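Local coordinates for protein 7,8-dihydro-6-hydroxymethylpterin pyrophosphokinase-dihydropteroate synthase (Plasmodium falciparum, PDB 6JWS) that probably carries out two successive steps of folate biosynthesis, pyrophosphorylating 6-hydroxymethyl-7,8-dihydropterin with ATP and then joining the product to 4-aminobenzoate to give dihydropteroate, at residues I576-A581 and K609-H614; K589-I594 and L671-Y676; L602-S607 and K680-I685. The protein carries 1 engineered substitution. All coordinates share one frame; numbering follows the deposited sequence.

Contact 1 of 3, residues I576-A581 and K609-H614. With PT1 (pteroic acid), chain I.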
loop_
_atom_site.group_PDB
_atom_site.type_symbol
_atom_site.label_atom_id
_atom_site.label_comp_id
_atom_site.label_asym_id
_atom_site.label_seq_id
_atom_site.Cartn_x
_atom_site.Cartn_y
_atom_site.Cartn_z
ATOM N N ILE B 576 2.064 -14.109 -15.330
ATOM C CA ILE B 576 3.436 -13.782 -15.711
ATOM C C ILE B 576 4.365 -14.973 -15.460
ATOM O O ILE B 576 5.515 -14.954 -15.893
ATOM C CB ILE B 576 3.904 -12.580 -14.883
ATOM C CG1 ILE B 576 3.469 -12.819 -13.435
ATOM C CG2 ILE B 576 3.278 -11.307 -15.442
ATOM C CD1 ILE B 576 4.318 -12.152 -12.439
ATOM N N GLY B 577 3.884 -15.959 -14.692
ATOM C CA GLY B 577 4.600 -17.198 -14.419
ATOM C C GLY B 577 5.819 -17.014 -13.512
ATOM O O GLY B 577 6.946 -17.322 -13.912
ATOM N N LEU B 578 5.594 -16.554 -12.275
ATOM C CA LEU B 578 6.709 -16.346 -11.363
ATOM C C LEU B 578 7.473 -17.656 -11.175
ATOM O O LEU B 578 6.864 -18.726 -11.028
ATOM C CB LEU B 578 6.193 -15.825 -10.023
ATOM C CG LEU B 578 5.498 -14.464 -10.078
ATOM C CD1 LEU B 578 4.763 -14.199 -8.772
ATOM C CD2 LEU B 578 6.494 -13.342 -10.372
ATOM N N GLY B 579 8.814 -17.564 -11.170
ATOM C CA GLY B 579 9.629 -18.754 -10.941
ATOM C C GLY B 579 9.780 -19.648 -12.189
ATOM O O GLY B 579 10.510 -20.638 -12.156
ATOM N N PHE B 580 9.103 -19.326 -13.300
ATOM C CA PHE B 580 9.187 -20.186 -14.476
ATOM C C PHE B 580 10.104 -19.549 -15.518
ATOM O O PHE B 580 9.685 -18.665 -16.279
ATOM C CB PHE B 580 7.808 -20.426 -15.095
ATOM C CG PHE B 580 6.847 -21.361 -14.394
ATOM C CD1 PHE B 580 6.775 -22.701 -14.744
ATOM C CD2 PHE B 580 5.880 -20.861 -13.518
ATOM C CE1 PHE B 580 5.804 -23.525 -14.203
ATOM C CE2 PHE B 580 4.934 -21.696 -12.935
ATOM C CZ PHE B 580 4.879 -23.022 -13.306
ATOM N N ALA B 581 11.360 -20.015 -15.548
ATOM C CA ALA B 581 12.409 -19.378 -16.329
ATOM C C ALA B 581 12.576 -17.915 -15.921
ATOM O O ALA B 581 12.716 -17.035 -16.783
ATOM C CB ALA B 581 12.180 -19.510 -17.828
ATOM N N LYS B 609 7.333 -20.237 -3.383
ATOM C CA LYS B 609 8.354 -20.347 -4.416
ATOM C C LYS B 609 9.693 -19.865 -3.868
ATOM O O LYS B 609 9.742 -19.067 -2.931
ATOM C CB LYS B 609 7.942 -19.570 -5.675
ATOM C CG LYS B 609 6.697 -20.118 -6.360
ATOM C CD LYS B 609 6.390 -19.588 -7.738
ATOM C CE LYS B 609 5.346 -20.498 -8.378
ATOM N NZ LYS B 609 4.769 -19.951 -9.629
ATOM N N ARG B 610 10.770 -20.311 -4.521
ATOM C CA ARG B 610 12.131 -20.059 -4.081
ATOM C C ARG B 610 12.435 -18.565 -4.000
ATOM O O ARG B 610 13.196 -18.153 -3.134
ATOM C CB ARG B 610 13.118 -20.732 -5.039
ATOM C CG ARG B 610 13.218 -22.246 -4.918
ATOM C CD ARG B 610 13.912 -22.776 -6.173
ATOM N NE ARG B 610 13.222 -22.491 -7.437
ATOM C CZ ARG B 610 13.708 -22.685 -8.670
ATOM N NH1 ARG B 610 14.926 -23.181 -8.847
ATOM N NH2 ARG B 610 12.968 -22.375 -9.726
ATOM N N PHE B 611 11.877 -17.739 -4.893
ATOM C CA PHE B 611 12.237 -16.329 -4.877
ATOM C C PHE B 611 11.831 -15.655 -3.560
ATOM O O PHE B 611 12.416 -14.634 -3.210
ATOM C CB PHE B 611 11.693 -15.579 -6.096
ATOM C CG PHE B 611 10.237 -15.205 -6.033
ATOM C CD1 PHE B 611 9.256 -16.101 -6.440
ATOM C CD2 PHE B 611 9.847 -13.956 -5.570
ATOM C CE1 PHE B 611 7.905 -15.751 -6.377
ATOM C CE2 PHE B 611 8.504 -13.615 -5.513
ATOM C CZ PHE B 611 7.533 -14.496 -5.941
ATOM N N ILE B 612 10.834 -16.199 -2.843
ATOM C CA ILE B 612 10.465 -15.611 -1.558
ATOM C C ILE B 612 11.627 -15.716 -0.560
ATOM O O ILE B 612 11.986 -14.722 0.066
ATOM C CB ILE B 612 9.181 -16.233 -0.974
ATOM C CG1 ILE B 612 7.993 -16.141 -1.942
ATOM C CG2 ILE B 612 8.884 -15.585 0.372
ATOM C CD1 ILE B 612 6.716 -16.754 -1.423
ATOM N N ALA B 613 12.222 -16.916 -0.428
ATOM C CA ALA B 613 13.350 -17.159 0.466
ATOM C C ALA B 613 14.521 -16.243 0.137
ATOM O O ALA B 613 15.253 -15.846 1.029
ATOM C CB ALA B 613 13.788 -18.600 0.414
ATOM N N HIS B 614 14.657 -15.867 -1.134
ATOM C CA HIS B 614 15.769 -15.054 -1.584
ATOM C C HIS B 614 15.612 -13.626 -1.072
ATOM O O HIS B 614 16.542 -12.821 -1.168
ATOM C CB HIS B 614 15.781 -15.105 -3.114
ATOM C CG HIS B 614 16.706 -14.173 -3.810
ATOM N ND1 HIS B 614 17.997 -14.545 -4.166
ATOM C CD2 HIS B 614 16.518 -12.926 -4.293
ATOM C CE1 HIS B 614 18.586 -13.550 -4.820
ATOM N NE2 HIS B 614 17.696 -12.531 -4.901
HETATM C C2 PT1 I . 1.630 -20.528 -11.476
HETATM C C3 PT1 I . 1.769 -21.963 -11.225
HETATM C C5 PT1 I . 0.751 -22.830 -11.827
HETATM N N6 PT1 I . 2.765 -22.495 -10.477
HETATM C C7 PT1 I . -0.298 -20.909 -12.802
HETATM N N9 PT1 I . -0.235 -22.262 -12.578
HETATM C C10 PT1 I . 2.835 -23.843 -10.316
HETATM N N11 PT1 I . -1.300 -20.364 -13.583
HETATM C C12 PT1 I . 1.890 -24.670 -10.910
HETATM C C21 PT1 I . 9.821 -22.076 -7.772
HETATM O O22 PT1 I . 10.033 -22.276 -6.545
HETATM O O1 PT1 I . 2.527 -19.677 -10.963
HETATM N N4 PT1 I . 0.613 -20.070 -12.237
HETATM N N8 PT1 I . 0.871 -24.154 -11.629
HETATM C C13 PT1 I . 3.977 -24.416 -9.521
HETATM N N14 PT1 I . 5.227 -24.260 -10.313
HETATM C C15 PT1 I . 6.332 -23.742 -9.726
HETATM C C16 PT1 I . 7.250 -22.987 -10.486
HETATM C C17 PT1 I . 6.548 -23.989 -8.331
HETATM C C18 PT1 I . 8.390 -22.447 -9.843
HETATM C C19 PT1 I . 7.704 -23.458 -7.706
HETATM C C20 PT1 I . 8.612 -22.672 -8.458
HETATM O O23 PT1 I . 10.611 -21.376 -8.427
#
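K609 reaches over to L578 in the dihydropteroate synthase TIM barrel, where a loop after strand 572-575 and the start of the short helix 610-613 hold pteroic acid between them. The tight part is built round K609 NZ. The lysine chain runs extended beyond CG and puts NZ 2.8 Å from L578 O, with the donor tilted 26° from the carbonyl plane. The same nitrogen donates to PT1 O1 on the pterin at 2.6 Å and, weakly, to PT1 N6; G605 O is a further acceptor. This buried nitrogen is met by backbone and ligand acceptors alike, which probably helps to hold the ligand, also bonded by D575 and N502, against the loop.

G577 to F580 form a type II turn, and G579 takes the positive phi usual at its third position. Having no side chain, G579 lets K609 CD and the ligand carboxylate lie close by. F580 starts out away from 609-614, but with CG beside its backbone N (chi1 -74°) its ring comes back to cross the lysine chain at about a right angle. PT1 C16 lies over one face, offset toward the rim, while F580 CZ comes within 3.3 Å of PT1 N14. Away from the ligand, L578 CD1 meets F611 CZ at 4.0 Å.

Between the two segments the contact is looser at R610, which is partly exposed: its NH2 stays 3.9 Å from G579 O. NH1 forms a salt bridge with D539, and the ligand carboxylate holds the rest: backbone R610 N gives a bond to PT1 O22 at 2.9 Å, and the guanidinium turns its edge to the other oxygen, NE to PT1 O23 at 3.0 Å and NH2 to PT1 O23 at 2.9 Å.

Contact 2 of 3, residues K589-I594 and L671-Y676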
loop_
_atom_site.group_PDB
_atom_site.type_symbol
_atom_site.label_atom_id
_atom_site.label_comp_id
_atom_site.label_asym_id
_atom_site.label_seq_id
_atom_site.Cartn_x
_atom_site.Cartn_y
_atom_site.Cartn_z
ATOM N N LYS B 589 11.239 -8.451 -10.097
ATOM C CA LYS B 589 11.079 -7.354 -11.029
ATOM C C LYS B 589 9.708 -7.409 -11.689
ATOM O O LYS B 589 9.086 -6.371 -11.880
ATOM C CB LYS B 589 12.168 -7.331 -12.102
ATOM C CG LYS B 589 12.103 -6.101 -13.015
ATOM C CD LYS B 589 13.473 -5.666 -13.455
ATOM C CE LYS B 589 13.445 -4.803 -14.700
ATOM N NZ LYS B 589 12.870 -3.466 -14.414
ATOM N N LEU B 590 9.243 -8.619 -12.025
ATOM C CA LEU B 590 7.916 -8.744 -12.598
ATOM C C LEU B 590 6.864 -8.202 -11.626
ATOM O O LEU B 590 5.935 -7.539 -12.066
ATOM C CB LEU B 590 7.649 -10.214 -12.967
ATOM C CG LEU B 590 8.406 -10.710 -14.202
ATOM C CD1 LEU B 590 8.362 -12.219 -14.291
ATOM C CD2 LEU B 590 7.871 -10.074 -15.486
ATOM N N LEU B 591 6.997 -8.519 -10.326
ATOM C CA LEU B 591 6.113 -8.004 -9.275
ATOM C C LEU B 591 6.219 -6.480 -9.178
ATOM O O LEU B 591 5.199 -5.802 -9.099
ATOM C CB LEU B 591 6.435 -8.661 -7.924
ATOM C CG LEU B 591 6.009 -10.124 -7.781
ATOM C CD1 LEU B 591 6.571 -10.702 -6.490
ATOM C CD2 LEU B 591 4.495 -10.237 -7.758
ATOM N N GLN B 592 7.448 -5.946 -9.241
ATOM C CA GLN B 592 7.618 -4.500 -9.123
ATOM C C GLN B 592 6.882 -3.789 -10.258
ATOM O O GLN B 592 6.428 -2.659 -10.078
ATOM C CB GLN B 592 9.089 -4.085 -9.154
ATOM C CG GLN B 592 9.853 -4.565 -7.933
ATOM C CD GLN B 592 11.330 -4.265 -8.039
ATOM O OE1 GLN B 592 11.871 -4.159 -9.130
ATOM N NE2 GLN B 592 12.001 -4.130 -6.904
ATOM N N ASN B 593 6.720 -4.490 -11.393
ATOM C CA ASN B 593 6.205 -3.892 -12.612
ATOM C C ASN B 593 4.837 -4.453 -12.978
ATOM O O ASN B 593 4.458 -4.468 -14.154
ATOM C CB ASN B 593 7.228 -4.034 -13.736
ATOM C CG ASN B 593 8.390 -3.090 -13.516
ATOM O OD1 ASN B 593 8.285 -1.900 -13.804
ATOM N ND2 ASN B 593 9.469 -3.588 -12.952
ATOM N N ILE B 594 4.094 -4.896 -11.962
ATOM C CA ILE B 594 2.808 -5.538 -12.166
ATOM C C ILE B 594 1.776 -4.546 -12.717
ATOM O O ILE B 594 0.765 -4.948 -13.289
ATOM C CB ILE B 594 2.369 -6.256 -10.870
ATOM C CG1 ILE B 594 1.482 -7.473 -11.131
ATOM C CG2 ILE B 594 1.732 -5.283 -9.880
ATOM C CD1 ILE B 594 2.148 -8.576 -11.945
ATOM N N LEU B 671 2.589 -14.031 2.447
ATOM C CA LEU B 671 1.491 -13.191 2.925
ATOM C C LEU B 671 1.818 -11.713 2.694
ATOM O O LEU B 671 0.920 -10.892 2.487
ATOM C CB LEU B 671 1.220 -13.454 4.409
ATOM C CG LEU B 671 0.727 -14.848 4.787
ATOM C CD1 LEU B 671 0.687 -14.988 6.318
ATOM C CD2 LEU B 671 -0.638 -15.123 4.185
ATOM N N ALA B 672 3.111 -11.382 2.718
ATOM C CA ALA B 672 3.581 -10.070 2.294
ATOM C C ALA B 672 3.192 -9.815 0.827
ATOM O O ALA B 672 2.756 -8.717 0.476
ATOM C CB ALA B 672 5.083 -9.984 2.504
ATOM N N ILE B 673 3.336 -10.838 -0.037
ATOM C CA ILE B 673 2.995 -10.673 -1.448
ATOM C C ILE B 673 1.476 -10.637 -1.622
ATOM O O ILE B 673 0.962 -9.952 -2.507
ATOM C CB ILE B 673 3.697 -11.726 -2.328
ATOM C CG1 ILE B 673 5.220 -11.602 -2.182
ATOM C CG2 ILE B 673 3.269 -11.575 -3.793
ATOM C CD1 ILE B 673 6.006 -12.695 -2.870
ATOM N N ALA B 674 0.751 -11.337 -0.742
ATOM C CA ALA B 674 -0.705 -11.203 -0.720
ATOM C C ALA B 674 -1.110 -9.745 -0.486
ATOM O O ALA B 674 -2.036 -9.254 -1.137
ATOM C CB ALA B 674 -1.328 -12.114 0.317
ATOM N N SER B 675 -0.402 -9.062 0.431
ATOM C CA SER B 675 -0.701 -7.671 0.782
ATOM C C SER B 675 -0.429 -6.755 -0.402
ATOM O O SER B 675 -1.265 -5.918 -0.740
ATOM C CB SER B 675 0.123 -7.188 1.947
ATOM O OG SER B 675 -0.130 -8.017 3.054
ATOM N N TYR B 676 0.785 -6.901 -0.946
ATOM C CA TYR B 676 1.223 -6.198 -2.137
ATOM C C TYR B 676 0.191 -6.393 -3.251
ATOM O O TYR B 676 -0.236 -5.425 -3.873
ATOM C CB TYR B 676 2.619 -6.684 -2.547
ATOM C CG TYR B 676 3.150 -5.984 -3.771
ATOM C CD1 TYR B 676 3.558 -4.657 -3.691
ATOM C CD2 TYR B 676 3.264 -6.647 -4.994
ATOM C CE1 TYR B 676 4.041 -3.992 -4.800
ATOM C CE2 TYR B 676 3.772 -6.002 -6.113
ATOM C CZ TYR B 676 4.145 -4.674 -6.013
ATOM O OH TYR B 676 4.637 -4.004 -7.089
#
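L591 O is gripped by two donors, Y676 OH at 2.8 Å and, within its own segment, I594 N at 3.2 Å, and they come from opposite faces of the carbonyl plane. The phenol stands 43° out of that plane, with a C=O...O angle of 125°, so it is not using a lone pair; the oxygen in turn lies at the edge of the tyrosine ring, near the ring plane. Between the two segments the tyrosine bond is the one polar link, where the last turn of helix 584-592 meets helix 657-680, two helices on the outside of the TIM barrel.

Y676 can span the gap because its CG stands anti to the backbone N (chi1 -179°), which sends the ring straight out from helix 657-680. Along the way Y676 CE2 brushes L591 CB at 4.2 Å, and I594 CG2 approaches Y676 CE2 obliquely at 4.3 Å. One turn earlier, I673 CD1 meets L591 CD1 at 4.2 Å, the two side chains crossing at about a right angle.

N593 is the first residue to leave helical geometry, and its amide folds back on the helix: N593 ND2 donates to K589 O at 3.0 Å, nearly straight. The dimer partner lies close by. Q592 NE2 bonds to I703 O and Q705 O of the second subunit, Y676 packs on Y679 of that subunit, and S675 OG is hydrogen-bonded to S675 OG of the same neighbour.

Carbonyls at the C-terminal end of a helix tend to carry excess negative potential, so the phenol donor probably offsets some of it. The result is a buried tyrosine hydroxyl and a helix-end carbonyl that satisfy each other inside an apolar layer.

Contact 3 of 3, residues L602-S607 and K680-I685. With PT1 (pteroic acid), chain I.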
loop_
_atom_site.group_PDB
_atom_site.type_symbol
_atom_site.label_atom_id
_atom_site.label_comp_id
_atom_site.label_asym_id
_atom_site.label_seq_id
_atom_site.Cartn_x
_atom_site.Cartn_y
_atom_site.Cartn_z
ATOM N N LEU B 602 -5.684 -10.378 -14.019
ATOM C CA LEU B 602 -4.359 -10.847 -13.670
ATOM C C LEU B 602 -4.473 -11.926 -12.588
ATOM O O LEU B 602 -5.103 -11.723 -11.545
ATOM C CB LEU B 602 -3.531 -9.652 -13.190
ATOM C CG LEU B 602 -2.103 -9.981 -12.734
ATOM C CD1 LEU B 602 -1.218 -10.450 -13.898
ATOM C CD2 LEU B 602 -1.466 -8.774 -12.045
ATOM N N PHE B 603 -3.805 -13.054 -12.853
ATOM C CA PHE B 603 -3.749 -14.252 -12.038
ATOM C C PHE B 603 -2.262 -14.513 -11.761
ATOM O O PHE B 603 -1.487 -14.603 -12.704
ATOM C CB PHE B 603 -4.386 -15.378 -12.873
ATOM C CG PHE B 603 -4.424 -16.753 -12.247
ATOM C CD1 PHE B 603 -3.249 -17.432 -11.944
ATOM C CD2 PHE B 603 -5.640 -17.390 -11.998
ATOM C CE1 PHE B 603 -3.283 -18.698 -11.365
ATOM C CE2 PHE B 603 -5.670 -18.645 -11.407
ATOM C CZ PHE B 603 -4.494 -19.301 -11.099
ATOM N N ILE B 604 -1.826 -14.591 -10.492
ATOM C CA ILE B 604 -0.416 -14.874 -10.224
ATOM C C ILE B 604 -0.279 -15.990 -9.197
ATOM O O ILE B 604 -1.168 -16.168 -8.367
ATOM C CB ILE B 604 0.374 -13.631 -9.751
ATOM C CG1 ILE B 604 -0.018 -13.204 -8.331
ATOM C CG2 ILE B 604 0.272 -12.465 -10.742
ATOM C CD1 ILE B 604 0.817 -12.051 -7.776
ATOM N N GLY B 605 0.874 -16.686 -9.240
ATOM C CA GLY B 605 1.224 -17.707 -8.275
ATOM C C GLY B 605 2.646 -17.531 -7.734
ATOM O O GLY B 605 3.630 -17.834 -8.416
ATOM N N TYR B 606 2.753 -17.042 -6.494
ATOM C CA TYR B 606 4.035 -16.841 -5.837
ATOM C C TYR B 606 4.224 -17.869 -4.724
ATOM O O TYR B 606 5.309 -17.986 -4.162
ATOM C CB TYR B 606 4.054 -15.456 -5.183
ATOM C CG TYR B 606 2.907 -15.211 -4.231
ATOM C CD1 TYR B 606 2.901 -15.731 -2.935
ATOM C CD2 TYR B 606 1.837 -14.429 -4.624
ATOM C CE1 TYR B 606 1.832 -15.501 -2.076
ATOM C CE2 TYR B 606 0.770 -14.184 -3.777
ATOM C CZ TYR B 606 0.774 -14.702 -2.494
ATOM O OH TYR B 606 -0.317 -14.454 -1.700
ATOM N N SER B 607 3.149 -18.585 -4.396
ATOM C CA SER B 607 3.055 -19.335 -3.154
ATOM C C SER B 607 4.184 -20.354 -3.010
ATOM O O SER B 607 4.307 -21.291 -3.804
ATOM C CB SER B 607 1.695 -19.997 -3.034
ATOM O OG SER B 607 1.526 -20.582 -1.756
ATOM N N LYS B 680 -2.132 -3.774 -5.220
ATOM C CA LYS B 680 -1.933 -3.641 -6.659
ATOM C C LYS B 680 -3.174 -4.109 -7.415
ATOM O O LYS B 680 -3.200 -4.030 -8.637
ATOM C CB LYS B 680 -0.681 -4.414 -7.106
ATOM C CG LYS B 680 0.636 -3.743 -6.738
ATOM C CD LYS B 680 0.716 -2.312 -7.238
ATOM C CE LYS B 680 1.990 -1.556 -6.915
ATOM N NZ LYS B 680 2.230 -0.464 -7.912
ATOM N N LYS B 681 -4.156 -4.650 -6.683
ATOM C CA LYS B 681 -5.460 -5.031 -7.215
ATOM C C LYS B 681 -5.365 -6.236 -8.151
ATOM O O LYS B 681 -6.189 -6.375 -9.051
ATOM C CB LYS B 681 -6.170 -3.836 -7.850
ATOM C CG LYS B 681 -6.358 -2.659 -6.896
ATOM C CD LYS B 681 -7.080 -1.476 -7.488
ATOM C CE LYS B 681 -7.719 -0.618 -6.411
ATOM N NZ LYS B 681 -7.770 0.793 -6.853
ATOM N N VAL B 682 -4.387 -7.117 -7.896
ATOM C CA VAL B 682 -4.290 -8.398 -8.570
ATOM C C VAL B 682 -5.632 -9.124 -8.416
ATOM O O VAL B 682 -6.191 -9.185 -7.330
ATOM C CB VAL B 682 -3.134 -9.226 -7.977
ATOM C CG1 VAL B 682 -3.043 -10.590 -8.639
ATOM C CG2 VAL B 682 -1.821 -8.478 -8.076
ATOM N N ASP B 683 -6.147 -9.670 -9.514
ATOM C CA ASP B 683 -7.476 -10.262 -9.537
ATOM C C ASP B 683 -7.526 -11.641 -8.875
ATOM O O ASP B 683 -8.519 -11.967 -8.228
ATOM C CB ASP B 683 -7.999 -10.276 -10.968
ATOM C CG ASP B 683 -8.010 -8.874 -11.563
ATOM O OD1 ASP B 683 -8.921 -8.084 -11.192
ATOM O OD2 ASP B 683 -7.110 -8.573 -12.372
ATOM N N LEU B 684 -6.503 -12.480 -9.061
ATOM C CA LEU B 684 -6.506 -13.799 -8.430
ATOM C C LEU B 684 -5.093 -14.132 -7.979
ATOM O O LEU B 684 -4.132 -13.835 -8.701
ATOM C CB LEU B 684 -7.011 -14.896 -9.377
ATOM C CG LEU B 684 -8.450 -14.738 -9.885
ATOM C CD1 LEU B 684 -8.456 -14.021 -11.235
ATOM C CD2 LEU B 684 -9.154 -16.082 -10.033
ATOM N N ILE B 685 -4.999 -14.758 -6.797
ATOM C CA ILE B 685 -3.726 -15.246 -6.301
ATOM C C ILE B 685 -3.886 -16.731 -5.963
ATOM O O ILE B 685 -4.903 -17.166 -5.385
ATOM C CB ILE B 685 -3.207 -14.385 -5.120
ATOM C CG1 ILE B 685 -4.209 -14.344 -3.957
ATOM C CG2 ILE B 685 -2.867 -12.965 -5.585
ATOM C CD1 ILE B 685 -3.686 -13.685 -2.676
HETATM C C2 PT1 I . 1.630 -20.528 -11.476
HETATM C C3 PT1 I . 1.769 -21.963 -11.225
HETATM C C5 PT1 I . 0.751 -22.830 -11.827
HETATM N N6 PT1 I . 2.765 -22.495 -10.477
HETATM C C7 PT1 I . -0.298 -20.909 -12.802
HETATM N N9 PT1 I . -0.235 -22.262 -12.578
HETATM C C10 PT1 I . 2.835 -23.843 -10.316
HETATM N N11 PT1 I . -1.300 -20.364 -13.583
HETATM C C12 PT1 I . 1.890 -24.670 -10.910
HETATM C C21 PT1 I . 9.821 -22.076 -7.772
HETATM O O22 PT1 I . 10.033 -22.276 -6.545
HETATM O O1 PT1 I . 2.527 -19.677 -10.963
HETATM N N4 PT1 I . 0.613 -20.070 -12.237
HETATM N N8 PT1 I . 0.871 -24.154 -11.629
HETATM C C13 PT1 I . 3.977 -24.416 -9.521
HETATM N N14 PT1 I . 5.227 -24.260 -10.313
HETATM C C15 PT1 I . 6.332 -23.742 -9.726
HETATM C C16 PT1 I . 7.250 -22.987 -10.486
HETATM C C17 PT1 I . 6.548 -23.989 -8.331
HETATM C C18 PT1 I . 8.390 -22.447 -9.843
HETATM C C19 PT1 I . 7.704 -23.458 -7.706
HETATM C C20 PT1 I . 8.612 -22.672 -8.458
HETATM O O23 PT1 I . 10.611 -21.376 -8.427
#
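F603 and I604 pair in parallel with L684 and I685, with CA atoms 4.6 Å apart at F603 and L684, and the pairing joins the last two strands of the TIM barrel. Helix 657-680 connects them in a beta-alpha-beta crossover, ending in a Schellman motif at K681. Since F603 also bonds through its backbone to F574, and I685 to strand 390-396, this pairing helps to close the barrel.

Two regular bonds carry it. L684 N donates to L602 O at 3.0 Å in the carbonyl plane, and I604 N donates to L684 O at 3.0 Å. D683 has helical backbone angles just ahead of its strand. Its backbone N bonds L602 O only weakly, but its side chain adds a stronger bond: L602 N donates to D683 OD2 at 2.8 Å, meeting the carboxylate on its anti side, 20° out of plane. K386 forms a salt bridge with that same oxygen, so the backbone N-H and a positive charge share it.

The side chains alternate. I604 and I685 lie side by side, pointing the same way, on the face toward helix 657-680; I604 CG1 touches I685 CG2 at 4.0 Å and also V682 CG1, crossing the valine at about a right angle. L602 CD2 packs on V682 CG2. On the other face F603 and L684 pack obliquely through F603 CD2 and L684 CB. With its CG anti to the backbone N (chi1 179°), the phenylalanine ring extends to the pterin, where F603 CE1 lies 3.4 Å from PT1 N11.

In the fold
The three contacts interlock along the chain, since their segments alternate, and pack into one block beside the pteroic acid. Contacts 1 and 3 both touch the ligand; their centres are 13 Å apart, and L578 CB meets G605 O at 3.6 Å between them. Contact 2 is a layer further out, the L591 side chain about 10 Å from the ligand. It packs on contact 1 through F611 CE2 and L591 CD1, 3.6 Å apart, and on contact 3, its centre only 8 Å away, through A674 CB and Y606 OH at 3.3 Å. The side chain of D689, a magnesium-binding residue, lies about 8 Å from that of Y606 and about 11 Å from that of K609.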